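Local coordinates for protein probable alginate O-acetylase AlgJ (Pseudomonas putida, PDB 4O8V) that probably acetylates alginate in the periplasm, adding acetyl groups to O-2 and O-3 of mannuronate residues together with AlgI and AlgF, at residues R46-Q51 / K255-D260; E107-K110 / Q114-L117; W123-A128 / D184-R189; P249-L254 / S286-Q291. One frame throughout, in Å; residues are numbered along the deposited sequence.

Contact 1 (R46-Q51 / K255-D260)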
loop_
_atom_site.group_PDB
_atom_site.type_symbol
_atom_site.label_atom_id
_atom_site.label_comp_id
_atom_site.label_asym_id
_atom_site.label_seq_id
_atom_site.Cartn_x
_atom_site.Cartn_y
_atom_site.Cartn_z
ATOM N N ARG A 46 -10.231 -5.168 11.431
ATOM C CA ARG A 46 -11.527 -4.711 10.918
ATOM C C ARG A 46 -12.582 -4.668 12.023
ATOM O O ARG A 46 -13.348 -3.704 12.133
ATOM C CB ARG A 46 -12.014 -5.614 9.790
ATOM C CG ARG A 46 -13.395 -5.272 9.252
ATOM C CD ARG A 46 -14.382 -6.424 9.494
ATOM N NE ARG A 46 -15.713 -6.143 8.966
ATOM C CZ ARG A 46 -16.791 -5.927 9.718
ATOM N NH1 ARG A 46 -16.697 -5.972 11.038
ATOM N NH2 ARG A 46 -17.967 -5.678 9.149
ATOM N N ASP A 47 -12.632 -5.722 12.827
ATOM C CA ASP A 47 -13.647 -5.806 13.873
ATOM C C ASP A 47 -13.378 -4.764 14.973
ATOM O O ASP A 47 -14.314 -4.141 15.502
ATOM C CB ASP A 47 -13.687 -7.214 14.480
ATOM C CG ASP A 47 -14.234 -8.264 13.525
ATOM O OD1 ASP A 47 -14.786 -7.923 12.444
ATOM O OD2 ASP A 47 -14.122 -9.457 13.869
ATOM N N THR A 48 -12.105 -4.588 15.321
ATOM C CA THR A 48 -11.697 -3.601 16.327
ATOM C C THR A 48 -12.064 -2.166 15.891
ATOM O O THR A 48 -12.637 -1.388 16.666
ATOM C CB THR A 48 -10.184 -3.688 16.592
ATOM O OG1 THR A 48 -9.872 -4.965 17.151
ATOM C CG2 THR A 48 -9.718 -2.591 17.537
ATOM N N LEU A 49 -11.749 -1.830 14.643
ATOM C CA LEU A 49 -12.101 -0.530 14.087
ATOM C C LEU A 49 -13.612 -0.325 14.145
ATOM O O LEU A 49 -14.078 0.730 14.585
ATOM C CB LEU A 49 -11.607 -0.388 12.647
ATOM C CG LEU A 49 -10.074 -0.260 12.511
ATOM C CD1 LEU A 49 -9.645 -0.310 11.039
ATOM C CD2 LEU A 49 -9.585 1.043 13.108
ATOM N N GLN A 50 -14.371 -1.329 13.714
ATOM C CA GLN A 50 -15.821 -1.190 13.648
ATOM C C GLN A 50 -16.394 -0.933 15.037
ATOM O O GLN A 50 -17.312 -0.126 15.195
ATOM C CB GLN A 50 -16.464 -2.428 13.018
ATOM C CG GLN A 50 -17.988 -2.347 12.919
ATOM C CD GLN A 50 -18.564 -3.245 11.832
ATOM O OE1 GLN A 50 -18.663 -4.460 12.003
ATOM N NE2 GLN A 50 -18.957 -2.642 10.712
ATOM N N GLN A 51 -15.828 -1.596 16.042
ATOM C CA GLN A 51 -16.285 -1.454 17.417
ATOM C C GLN A 51 -16.065 -0.057 17.991
ATOM O O GLN A 51 -16.743 0.336 18.951
ATOM C CB GLN A 51 -15.616 -2.508 18.289
ATOM C CG GLN A 51 -16.269 -3.862 18.108
ATOM C CD GLN A 51 -15.383 -5.012 18.524
ATOM O OE1 GLN A 51 -14.386 -4.832 19.239
ATOM N NE2 GLN A 51 -15.731 -6.212 18.065
ATOM N N LYS A 255 0.168 -0.517 15.908
ATOM C CA LYS A 255 0.586 0.673 16.639
ATOM C C LYS A 255 -0.539 1.697 16.688
ATOM O O LYS A 255 -0.841 2.260 17.744
ATOM C CB LYS A 255 1.835 1.285 16.001
ATOM C CG LYS A 255 2.302 2.580 16.639
ATOM C CD LYS A 255 3.715 2.907 16.184
ATOM C CE LYS A 255 4.043 4.373 16.365
ATOM N NZ LYS A 255 5.409 4.667 15.840
ATOM N N TYR A 256 -1.167 1.926 15.540
ATOM C CA TYR A 256 -2.286 2.868 15.462
ATOM C C TYR A 256 -3.437 2.498 16.414
ATOM O O TYR A 256 -3.982 3.359 17.115
ATOM C CB TYR A 256 -2.819 2.954 14.022
ATOM C CG TYR A 256 -3.994 3.896 13.923
ATOM C CD1 TYR A 256 -3.847 5.242 14.198
ATOM C CD2 TYR A 256 -5.250 3.430 13.570
ATOM C CE1 TYR A 256 -4.924 6.104 14.116
ATOM C CE2 TYR A 256 -6.331 4.275 13.494
ATOM C CZ TYR A 256 -6.168 5.599 13.759
ATOM O OH TYR A 256 -7.259 6.434 13.665
ATOM N N LEU A 257 -3.804 1.224 16.442
ATOM C CA LEU A 257 -4.902 0.789 17.311
ATOM C C LEU A 257 -4.597 1.011 18.785
ATOM O O LEU A 257 -5.509 1.185 19.580
ATOM C CB LEU A 257 -5.218 -0.691 17.091
ATOM C CG LEU A 257 -5.736 -1.042 15.690
ATOM C CD1 LEU A 257 -5.884 -2.545 15.556
ATOM C CD2 LEU A 257 -7.068 -0.349 15.442
ATOM N N GLN A 258 -3.318 0.992 19.151
ATOM C CA GLN A 258 -2.927 1.209 20.549
ATOM C C GLN A 258 -2.699 2.685 20.875
ATOM O O GLN A 258 -2.413 3.032 22.025
ATOM C CB GLN A 258 -1.662 0.404 20.870
ATOM C CG GLN A 258 -1.844 -1.100 20.755
ATOM C CD GLN A 258 -0.677 -1.880 21.359
ATOM O OE1 GLN A 258 0.475 -1.433 21.329
ATOM N NE2 GLN A 258 -0.974 -3.053 21.909
ATOM N N SER A 259 -2.829 3.550 19.868
ATOM C CA SER A 259 -2.472 4.959 20.028
ATOM C C SER A 259 -3.560 5.800 20.702
ATOM O O SER A 259 -4.758 5.512 20.599
ATOM C CB SER A 259 -2.142 5.587 18.670
ATOM O OG SER A 259 -3.328 5.820 17.920
ATOM N N ASP A 260 -3.124 6.858 21.372
ATOM C CA ASP A 260 -4.038 7.844 21.926
ATOM C C ASP A 260 -4.911 8.467 20.836
ATOM O O ASP A 260 -6.087 8.748 21.073
ATOM C CB ASP A 260 -3.258 8.924 22.673
ATOM C CG ASP A 260 -2.804 8.468 24.050
ATOM O OD1 ASP A 260 -2.812 7.248 24.317
ATOM O OD2 ASP A 260 -2.439 9.332 24.870
#

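Contact 2 (E107-K110 / Q114-L117)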
loop_
_atom_site.group_PDB
_atom_site.type_symbol
_atom_site.label_atom_id
_atom_site.label_comp_id
_atom_site.label_asym_id
_atom_site.label_seq_id
_atom_site.Cartn_x
_atom_site.Cartn_y
_atom_site.Cartn_z
ATOM N N GLU A 107 -4.059 -0.702 -14.104
ATOM C CA GLU A 107 -3.779 -1.279 -15.416
ATOM C C GLU A 107 -4.295 -0.400 -16.546
ATOM O O GLU A 107 -3.606 -0.200 -17.559
ATOM C CB GLU A 107 -4.390 -2.671 -15.517
ATOM C CG GLU A 107 -3.362 -3.781 -15.504
ATOM C CD GLU A 107 -3.879 -5.037 -16.170
ATOM O OE1 GLU A 107 -5.110 -5.268 -16.126
ATOM O OE2 GLU A 107 -3.059 -5.787 -16.748
ATOM N N GLN A 108 -5.520 0.096 -16.392
ATOM C CA GLN A 108 -6.109 1.020 -17.364
ATOM C C GLN A 108 -5.163 2.204 -17.557
ATOM O O GLN A 108 -4.913 2.654 -18.682
ATOM C CB GLN A 108 -7.498 1.488 -16.890
ATOM C CG GLN A 108 -8.258 2.414 -17.851
ATOM C CD GLN A 108 -9.618 2.863 -17.298
ATOM O OE1 GLN A 108 -9.738 3.248 -16.131
ATOM N NE2 GLN A 108 -10.646 2.804 -18.138
ATOM N N ALA A 109 -4.594 2.670 -16.448
ATOM C CA ALA A 109 -3.796 3.899 -16.444
ATOM C C ALA A 109 -2.386 3.767 -17.064
ATOM O O ALA A 109 -1.723 4.777 -17.314
ATOM C CB ALA A 109 -3.668 4.426 -14.993
ATOM N N LYS A 110 -1.927 2.549 -17.328
ATOM C CA LYS A 110 -0.616 2.369 -17.981
ATOM C C LYS A 110 -0.497 3.089 -19.341
ATOM O O LYS A 110 0.609 3.450 -19.773
ATOM C CB LYS A 110 -0.308 0.876 -18.175
ATOM C CG LYS A 110 -0.108 0.108 -16.875
ATOM C CD LYS A 110 -0.051 -1.386 -17.117
ATOM C CE LYS A 110 1.188 -1.799 -17.896
ATOM N NZ LYS A 110 1.197 -3.255 -18.213
ATOM N N GLN A 114 3.914 5.702 -16.782
ATOM C CA GLN A 114 4.281 4.718 -15.777
ATOM C C GLN A 114 3.401 4.872 -14.532
ATOM O O GLN A 114 3.282 5.976 -13.987
ATOM C CB GLN A 114 5.751 4.856 -15.395
ATOM C CG GLN A 114 6.673 4.343 -16.507
ATOM C CD GLN A 114 8.137 4.389 -16.131
ATOM O OE1 GLN A 114 8.976 4.737 -16.953
ATOM N NE2 GLN A 114 8.461 3.986 -14.898
ATOM N N VAL A 115 2.822 3.760 -14.085
ATOM C CA VAL A 115 2.061 3.763 -12.836
ATOM C C VAL A 115 2.918 3.190 -11.694
ATOM O O VAL A 115 2.589 3.367 -10.529
ATOM C CB VAL A 115 0.710 2.999 -12.990
ATOM C CG1 VAL A 115 -0.174 3.651 -14.101
ATOM C CG2 VAL A 115 0.899 1.522 -13.255
ATOM N N PHE A 116 4.034 2.538 -12.037
ATOM C CA PHE A 116 5.127 2.248 -11.091
ATOM C C PHE A 116 6.438 2.777 -11.666
ATOM O O PHE A 116 6.577 2.902 -12.897
ATOM C CB PHE A 116 5.314 0.737 -10.831
ATOM C CG PHE A 116 4.275 0.123 -9.929
ATOM C CD1 PHE A 116 3.036 -0.241 -10.438
ATOM C CD2 PHE A 116 4.570 -0.151 -8.597
ATOM C CE1 PHE A 116 2.087 -0.818 -9.636
ATOM C CE2 PHE A 116 3.627 -0.736 -7.780
ATOM C CZ PHE A 116 2.382 -1.069 -8.295
ATOM N N LEU A 117 7.397 3.059 -10.790
ATOM C CA LEU A 117 8.749 3.451 -11.212
ATOM C C LEU A 117 9.480 2.253 -11.814
ATOM O O LEU A 117 9.236 1.122 -11.414
ATOM C CB LEU A 117 9.545 4.001 -10.021
ATOM C CG LEU A 117 9.052 5.326 -9.425
ATOM C CD1 LEU A 117 9.562 5.468 -8.017
ATOM C CD2 LEU A 117 9.540 6.468 -10.234
#

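Contact 3 (W123-A128 / D184-R189)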
loop_
_atom_site.group_PDB
_atom_site.type_symbol
_atom_site.label_atom_id
_atom_site.label_comp_id
_atom_site.label_asym_id
_atom_site.label_seq_id
_atom_site.Cartn_x
_atom_site.Cartn_y
_atom_site.Cartn_z
ATOM N N TRP A 123 4.726 2.787 -6.493
ATOM C CA TRP A 123 3.978 3.500 -7.509
ATOM C C TRP A 123 4.563 4.892 -7.743
ATOM O O TRP A 123 5.177 5.495 -6.858
ATOM C CB TRP A 123 2.492 3.605 -7.133
ATOM C CG TRP A 123 2.191 3.990 -5.694
ATOM C CD1 TRP A 123 2.955 4.752 -4.838
ATOM C CD2 TRP A 123 0.989 3.659 -4.977
ATOM N NE1 TRP A 123 2.292 4.897 -3.621
ATOM C CE2 TRP A 123 1.091 4.234 -3.685
ATOM C CE3 TRP A 123 -0.154 2.914 -5.300
ATOM C CZ2 TRP A 123 0.083 4.085 -2.709
ATOM C CZ3 TRP A 123 -1.158 2.775 -4.328
ATOM C CH2 TRP A 123 -1.017 3.351 -3.045
ATOM N N THR A 124 4.387 5.377 -8.966
ATOM C CA THR A 124 4.620 6.772 -9.304
ATOM C C THR A 124 3.533 7.654 -8.711
ATOM O O THR A 124 2.476 7.159 -8.313
ATOM C CB THR A 124 4.613 6.996 -10.841
ATOM O OG1 THR A 124 3.291 6.745 -11.344
ATOM C CG2 THR A 124 5.661 6.092 -11.550
ATOM N N PRO A 125 3.783 8.965 -8.663
ATOM C CA PRO A 125 2.721 9.847 -8.176
ATOM C C PRO A 125 1.422 9.711 -8.976
ATOM O O PRO A 125 0.339 9.756 -8.388
ATOM C CB PRO A 125 3.325 11.230 -8.342
ATOM C CG PRO A 125 4.796 10.995 -8.235
ATOM C CD PRO A 125 5.052 9.690 -8.864
HETATM N N MSE A 126 1.520 9.553 -10.296
HETATM C CA MSE A 126 0.315 9.319 -11.073
HETATM C C MSE A 126 -0.350 7.994 -10.691
HETATM O O MSE A 126 -1.585 7.916 -10.619
HETATM C CB MSE A 126 0.623 9.354 -12.576
HETATM C CG MSE A 126 -0.613 9.292 -13.441
HETATM SE SE MSE A 126 -1.046 7.465 -14.042
HETATM C CE MSE A 126 0.307 7.259 -15.448
ATOM N N GLY A 127 0.459 6.964 -10.435
ATOM C CA GLY A 127 -0.072 5.669 -10.054
ATOM C C GLY A 127 -0.816 5.737 -8.725
ATOM O O GLY A 127 -1.901 5.169 -8.550
ATOM N N ALA A 128 -0.220 6.439 -7.774
ATOM C CA ALA A 128 -0.844 6.580 -6.456
ATOM C C ALA A 128 -2.144 7.397 -6.562
ATOM O O ALA A 128 -3.110 7.170 -5.851
ATOM C CB ALA A 128 0.141 7.218 -5.472
ATOM N N ASP A 184 15.231 6.648 -12.639
ATOM C CA ASP A 184 13.898 7.111 -13.010
ATOM C C ASP A 184 13.867 8.630 -13.067
ATOM O O ASP A 184 14.791 9.294 -12.605
ATOM C CB ASP A 184 12.837 6.643 -11.992
ATOM C CG ASP A 184 12.382 5.215 -12.226
ATOM O OD1 ASP A 184 11.455 4.999 -13.047
ATOM O OD2 ASP A 184 12.921 4.311 -11.560
ATOM N N ASN A 185 12.783 9.169 -13.618
ATOM C CA ASN A 185 12.462 10.578 -13.449
ATOM C C ASN A 185 11.283 10.669 -12.505
ATOM O O ASN A 185 10.409 9.799 -12.528
ATOM C CB ASN A 185 12.142 11.242 -14.786
ATOM C CG ASN A 185 13.391 11.624 -15.558
ATOM O OD1 ASN A 185 14.441 11.903 -14.973
ATOM N ND2 ASN A 185 13.281 11.657 -16.881
ATOM N N LEU A 186 11.283 11.697 -11.661
ATOM C CA LEU A 186 10.231 11.866 -10.662
ATOM C C LEU A 186 9.689 13.283 -10.632
ATOM O O LEU A 186 10.433 14.252 -10.456
ATOM C CB LEU A 186 10.764 11.473 -9.265
ATOM C CG LEU A 186 9.760 11.792 -8.143
ATOM C CD1 LEU A 186 8.517 10.888 -8.268
ATOM C CD2 LEU A 186 10.444 11.653 -6.752
ATOM N N GLN A 187 8.371 13.412 -10.812
ATOM C CA GLN A 187 7.731 14.714 -10.755
ATOM C C GLN A 187 7.300 15.028 -9.319
ATOM O O GLN A 187 6.648 14.222 -8.668
ATOM C CB GLN A 187 6.510 14.778 -11.675
ATOM C CG GLN A 187 5.896 16.158 -11.723
ATOM C CD GLN A 187 4.662 16.229 -12.599
ATOM O OE1 GLN A 187 3.665 15.545 -12.352
ATOM N NE2 GLN A 187 4.718 17.071 -13.619
ATOM N N LYS A 188 7.704 16.184 -8.823
ATOM C CA LYS A 188 7.254 16.627 -7.512
ATOM C C LYS A 188 5.764 16.957 -7.579
ATOM O O LYS A 188 5.329 17.656 -8.488
ATOM C CB LYS A 188 8.043 17.866 -7.054
ATOM C CG LYS A 188 7.727 18.283 -5.621
ATOM C CD LYS A 188 8.346 19.629 -5.277
ATOM C CE LYS A 188 7.894 20.107 -3.910
ATOM N NZ LYS A 188 7.998 19.027 -2.888
ATOM N N ARG A 189 4.972 16.473 -6.627
ATOM C CA ARG A 189 3.567 16.885 -6.573
ATOM C C ARG A 189 3.126 17.081 -5.140
ATOM O O ARG A 189 3.287 16.185 -4.303
ATOM C CB ARG A 189 2.671 15.868 -7.287
ATOM C CG ARG A 189 2.462 16.205 -8.767
ATOM C CD ARG A 189 2.061 14.990 -9.595
ATOM N NE ARG A 189 0.944 14.263 -9.003
ATOM C CZ ARG A 189 -0.339 14.521 -9.231
ATOM N NH1 ARG A 189 -0.704 15.506 -10.049
ATOM N NH2 ARG A 189 -1.265 13.783 -8.631
#

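Contact 4 (P249-L254 / S286-Q291)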
loop_
_atom_site.group_PDB
_atom_site.type_symbol
_atom_site.label_atom_id
_atom_site.label_comp_id
_atom_site.label_asym_id
_atom_site.label_seq_id
_atom_site.Cartn_x
_atom_site.Cartn_y
_atom_site.Cartn_z
ATOM N N PRO A 249 3.092 -3.585 6.499
ATOM C CA PRO A 249 1.768 -2.960 6.598
ATOM C C PRO A 249 1.037 -3.235 7.915
ATOM O O PRO A 249 0.139 -2.453 8.274
ATOM C CB PRO A 249 1.010 -3.592 5.423
ATOM C CG PRO A 249 1.629 -4.950 5.290
ATOM C CD PRO A 249 3.103 -4.731 5.563
ATOM N N LEU A 250 1.415 -4.293 8.634
ATOM C CA LEU A 250 0.656 -4.701 9.836
ATOM C C LEU A 250 1.097 -3.958 11.105
ATOM O O LEU A 250 0.252 -3.442 11.854
ATOM C CB LEU A 250 0.771 -6.222 10.061
ATOM C CG LEU A 250 0.024 -6.705 11.319
ATOM C CD1 LEU A 250 -1.486 -6.445 11.192
ATOM C CD2 LEU A 250 0.300 -8.182 11.561
ATOM N N LEU A 251 2.407 -3.902 11.356
ATOM C CA LEU A 251 2.918 -3.260 12.571
ATOM C C LEU A 251 2.459 -1.801 12.727
ATOM O O LEU A 251 2.076 -1.390 13.825
ATOM C CB LEU A 251 4.453 -3.346 12.629
ATOM C CG LEU A 251 5.031 -4.495 13.472
ATOM C CD1 LEU A 251 4.393 -5.815 13.104
ATOM C CD2 LEU A 251 6.549 -4.588 13.326
ATOM N N PRO A 252 2.488 -1.000 11.646
ATOM C CA PRO A 252 1.928 0.339 11.836
ATOM C C PRO A 252 0.435 0.334 12.154
ATOM O O PRO A 252 -0.003 1.244 12.863
ATOM C CB PRO A 252 2.177 1.030 10.478
ATOM C CG PRO A 252 3.326 0.314 9.899
ATOM C CD PRO A 252 3.121 -1.137 10.322
HETATM N N MSE A 253 -0.328 -0.640 11.660
HETATM C CA MSE A 253 -1.750 -0.697 12.014
HETATM C C MSE A 253 -1.930 -1.072 13.479
HETATM O O MSE A 253 -2.759 -0.475 14.171
HETATM C CB MSE A 253 -2.520 -1.680 11.136
HETATM C CG MSE A 253 -3.963 -1.869 11.569
HETATM SE SE MSE A 253 -5.027 -0.195 11.570
HETATM C CE MSE A 253 -5.303 -0.179 9.676
ATOM N N LEU A 254 -1.153 -2.041 13.971
ATOM C CA LEU A 254 -1.288 -2.405 15.394
ATOM C C LEU A 254 -0.877 -1.237 16.305
ATOM O O LEU A 254 -1.511 -0.985 17.353
ATOM C CB LEU A 254 -0.476 -3.664 15.704
ATOM C CG LEU A 254 -0.790 -4.864 14.799
ATOM C CD1 LEU A 254 0.141 -6.039 15.119
ATOM C CD2 LEU A 254 -2.246 -5.274 14.954
ATOM N N SER A 286 6.601 -9.883 18.399
ATOM C CA SER A 286 7.221 -10.166 19.696
ATOM C C SER A 286 7.012 -9.032 20.694
ATOM O O SER A 286 7.067 -9.260 21.900
ATOM C CB SER A 286 8.717 -10.435 19.538
ATOM O OG SER A 286 9.382 -9.289 19.036
ATOM N N SER A 287 6.775 -7.819 20.200
ATOM C CA SER A 287 6.625 -6.668 21.095
ATOM C C SER A 287 5.187 -6.463 21.569
ATOM O O SER A 287 4.922 -5.592 22.403
ATOM C CB SER A 287 7.119 -5.386 20.425
ATOM O OG SER A 287 6.251 -4.982 19.385
ATOM N N PHE A 288 4.259 -7.263 21.058
ATOM C CA PHE A 288 2.870 -7.122 21.488
ATOM C C PHE A 288 2.453 -8.144 22.535
ATOM O O PHE A 288 2.966 -9.258 22.582
ATOM C CB PHE A 288 1.945 -7.204 20.280
ATOM C CG PHE A 288 2.201 -6.131 19.268
ATOM C CD1 PHE A 288 1.662 -4.868 19.437
ATOM C CD2 PHE A 288 3.004 -6.377 18.159
ATOM C CE1 PHE A 288 1.908 -3.868 18.505
ATOM C CE2 PHE A 288 3.255 -5.377 17.231
ATOM C CZ PHE A 288 2.698 -4.124 17.409
ATOM N N ASP A 289 1.529 -7.734 23.396
ATOM C CA ASP A 289 0.971 -8.616 24.425
ATOM C C ASP A 289 0.243 -9.789 23.750
ATOM O O ASP A 289 -0.657 -9.565 22.939
ATOM C CB ASP A 289 0.008 -7.812 25.317
ATOM C CG ASP A 289 -0.485 -8.595 26.517
ATOM O OD1 ASP A 289 -0.280 -9.820 26.559
ATOM O OD2 ASP A 289 -1.095 -7.977 27.421
ATOM N N PRO A 290 0.617 -11.038 24.079
ATOM C CA PRO A 290 -0.091 -12.147 23.430
ATOM C C PRO A 290 -1.607 -12.135 23.677
ATOM O O PRO A 290 -2.375 -12.570 22.817
ATOM C CB PRO A 290 0.558 -13.387 24.051
ATOM C CG PRO A 290 1.182 -12.897 25.330
ATOM C CD PRO A 290 1.659 -11.525 25.001
ATOM N N GLN A 291 -2.032 -11.615 24.822
ATOM C CA GLN A 291 -3.454 -11.527 25.108
ATOM C C GLN A 291 -4.164 -10.652 24.087
ATOM O O GLN A 291 -5.298 -10.935 23.688
ATOM C CB GLN A 291 -3.688 -10.987 26.517
ATOM C CG GLN A 291 -3.409 -11.978 27.576
ATOM C CD GLN A 291 -4.195 -11.700 28.831
ATOM O OE1 GLN A 291 -4.782 -10.629 28.987
ATOM N NE2 GLN A 291 -4.230 -12.669 29.724
#

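Contact 1 (R46-Q51 / K255-D260)
L257 is the one residue of 255-260 that presses firmly on helix 31-51, meeting L49 and T48, and the residues before and after it turn to other neighbours. The polar end of K255 runs away from this helix and forms a salt bridge with E244. The ring of Y256 stops just short of helix 31-51 and meets the rings of Y242 and F262. The first bond of L257 then points toward the other helix: with CG anti to its carbonyl carbon (chi1 -64°) and CD1 continuing the extended chain, the CD2 branch is delivered into the interface. CD2 of L257 touches CD2 of L49 at 3.7 Å, the two leucine side chains lying roughly at right angles. The same CD2 of L257 reaches CG2 of T48 at 4.1 Å, a looser touch. T48 meets it with this methyl, while its hydroxyl is bonded to the carbonyl of G44 one turn earlier in its own helix.

The contact illustrates packing within one layer of the α/β fold common to SGNH hydrolases. Helix 31-51 precedes strand 55-61, while helix 250-257 is followed by the short helix 260-264 and then strand 269-275; the two strands are neighbours in the parallel sheet. F262 adds a further apolar surface against both L49 and L257. Beyond L257 the chain turns, and the carbonyl of Y256 takes two bonds from S259: its backbone N at 3.0 Å from Y256 O, and its OG at 2.7 Å from Y256 O, in the carbonyl plane on a lone pair. S259 OG also caps F262 N, starting helix 260-264.

Contact 2 (E107-K110 / Q114-L117)
V115 lays its CG1 methyl over one face of the flat peptide group that joins A109 to K110, 3.7 Å from C of A109 and 3.8 Å from N of K110. A second flat group, the carboxamide of Q114, works at its edge: NE2 of Q114 gives a nearly straight hydrogen bond of 3.0 Å to O of F116 (169°), the acceptor lying in the amide plane and the donor arriving on a lone pair of the carbonyl. This bond spans V115 and probably steadies the turn of the chain there.

Around the peptide, the two valine branches divide the work. CG1, anti to the valine's carbonyl carbon (chi1 -59°), also touches CB of A109 at 3.7 Å, whereas CG2 meets CG of K110 at 4.0 Å, the lysine chain running about perpendicular to the valine.

Here the end of helix 103-109 is covered by the chain that leaves it and doubles back, a local closure within the SGNH hydrolase-like domain. The loop goes on to D120 and H122, assigned as active-site residues by similarity, and V115 lies about 11 Å from H122, side chain to side chain. V67 and M126 also touch V115, so helices 64-67 and 125-141 share in burying it. K110 contributes the root of its chain to this apolar patch. Its chain bends at chi3 (67°) and carries NZ off to the carbonyl of V67 and the carboxylate of E70, while the backbone N-H of V115 is bonded to the hydroxyl oxygen of Y68.

Contact 3 (W123-A128 / D184-R189)
P125, in the first turn of helix 125-141, sits against strand 184-193, the nearest pair of alpha carbons being CA of P125 and CA of R189, 7.3 Å apart. The strand belongs to a two-stranded antiparallel sheet with 152-162, separate from the parallel sheet of the SGNH hydrolase-like fold, so the contact ties this outlying β element to the main body. T124 is the N-cap of the helix: its OG1 accepts from N of G127 at 3.0 Å (154°) while its carbonyl O takes the regular helical bond from N of A128 at 2.8 Å. The same OG1 is bonded to the carbonyl of Q114, which holds the helix start to the preceding loop.

Proline suits such a first turn, where a backbone N-H has no earlier helical carbonyl to reach, and its ring supplies the surface met by the strand. CD1 of L186 comes to 3.7 Å from CD of P125 and equally close to CG. With CG of L186 anti to its backbone N (chi1 173°), the leucine's tip reaches the ring although its first bond points elsewhere. R189, modelled in two conformers, passes CB of P125 obliquely with its NE, a touch less certain than the leucine's, and its guanidinium goes on to a salt bridge with E129. At the strand's beginning the carboxylate of D184 binds N of R118 and OG1 of T119, just ahead of D120, an active-site residue by similarity. On the strand's backbone, O of Q187 packs 3.7 Å from CG of P125.

Contact 4 (P249-L254 / S286-Q291)
F288 lies between helix 250-257 and its own loop, its ring engaged by L254 over one face and by L251 at an edge. Placing CG anti to the carbonyl carbon (chi1 -61°) sets the phenyl group against the helix. L254 has the matching first torsion (chi1 -54°) and an extended second one, which brings CD1 over the ring: a CH-pi contact in which CD1 of L254 stands 4.1 Å from the ring centroid of F288. That methyl is displaced toward the rim, and CB of L254 fills in beside it, 3.6 Å from CZ of F288. L251 is less relaxed. Its chi1 of -97° departs from the staggered values, and it carries CG to the ring edge, near the ring plane, 4.2 Å from CE2 of F288. On the face opposite L254 lies OG of S287, the residue just before, 3.7 Å above the plane.

Beyond the ring the loop turns into helix 290-297. D289 caps its start, OD1 of D289 taking the N-H of Q291 at 3.1 Å from well above the carboxylate plane.

In the fold, W292 and L296 of that C-terminal helix also pack on L254, and I293 touches F288. On the inner side of helix 250-257, L250 and M253 rest on helix 31-51 and on strand 269-275 of the parallel sheet.

The four contacts form two pairs at opposite sides of the chain's centre. Contacts 1 and 4, centres about 11 Å apart, share helix 250-257, whose earlier turn meets the approach to helix 290-297 and whose end meets helix 31-51; their segments alternate along the chain, so the first long helix and the C-terminal part of the chain pack on the same helix. Contacts 2 and 3, centres about 10 Å apart, follow in series and are joined through Q114 and V115 to T124, with the D120 and H122 loop between. About 31 to 33 Å separates the centres of the two pairs. One pair thus packs helices beside the parallel sheet, the other frames the probable catalytic loop.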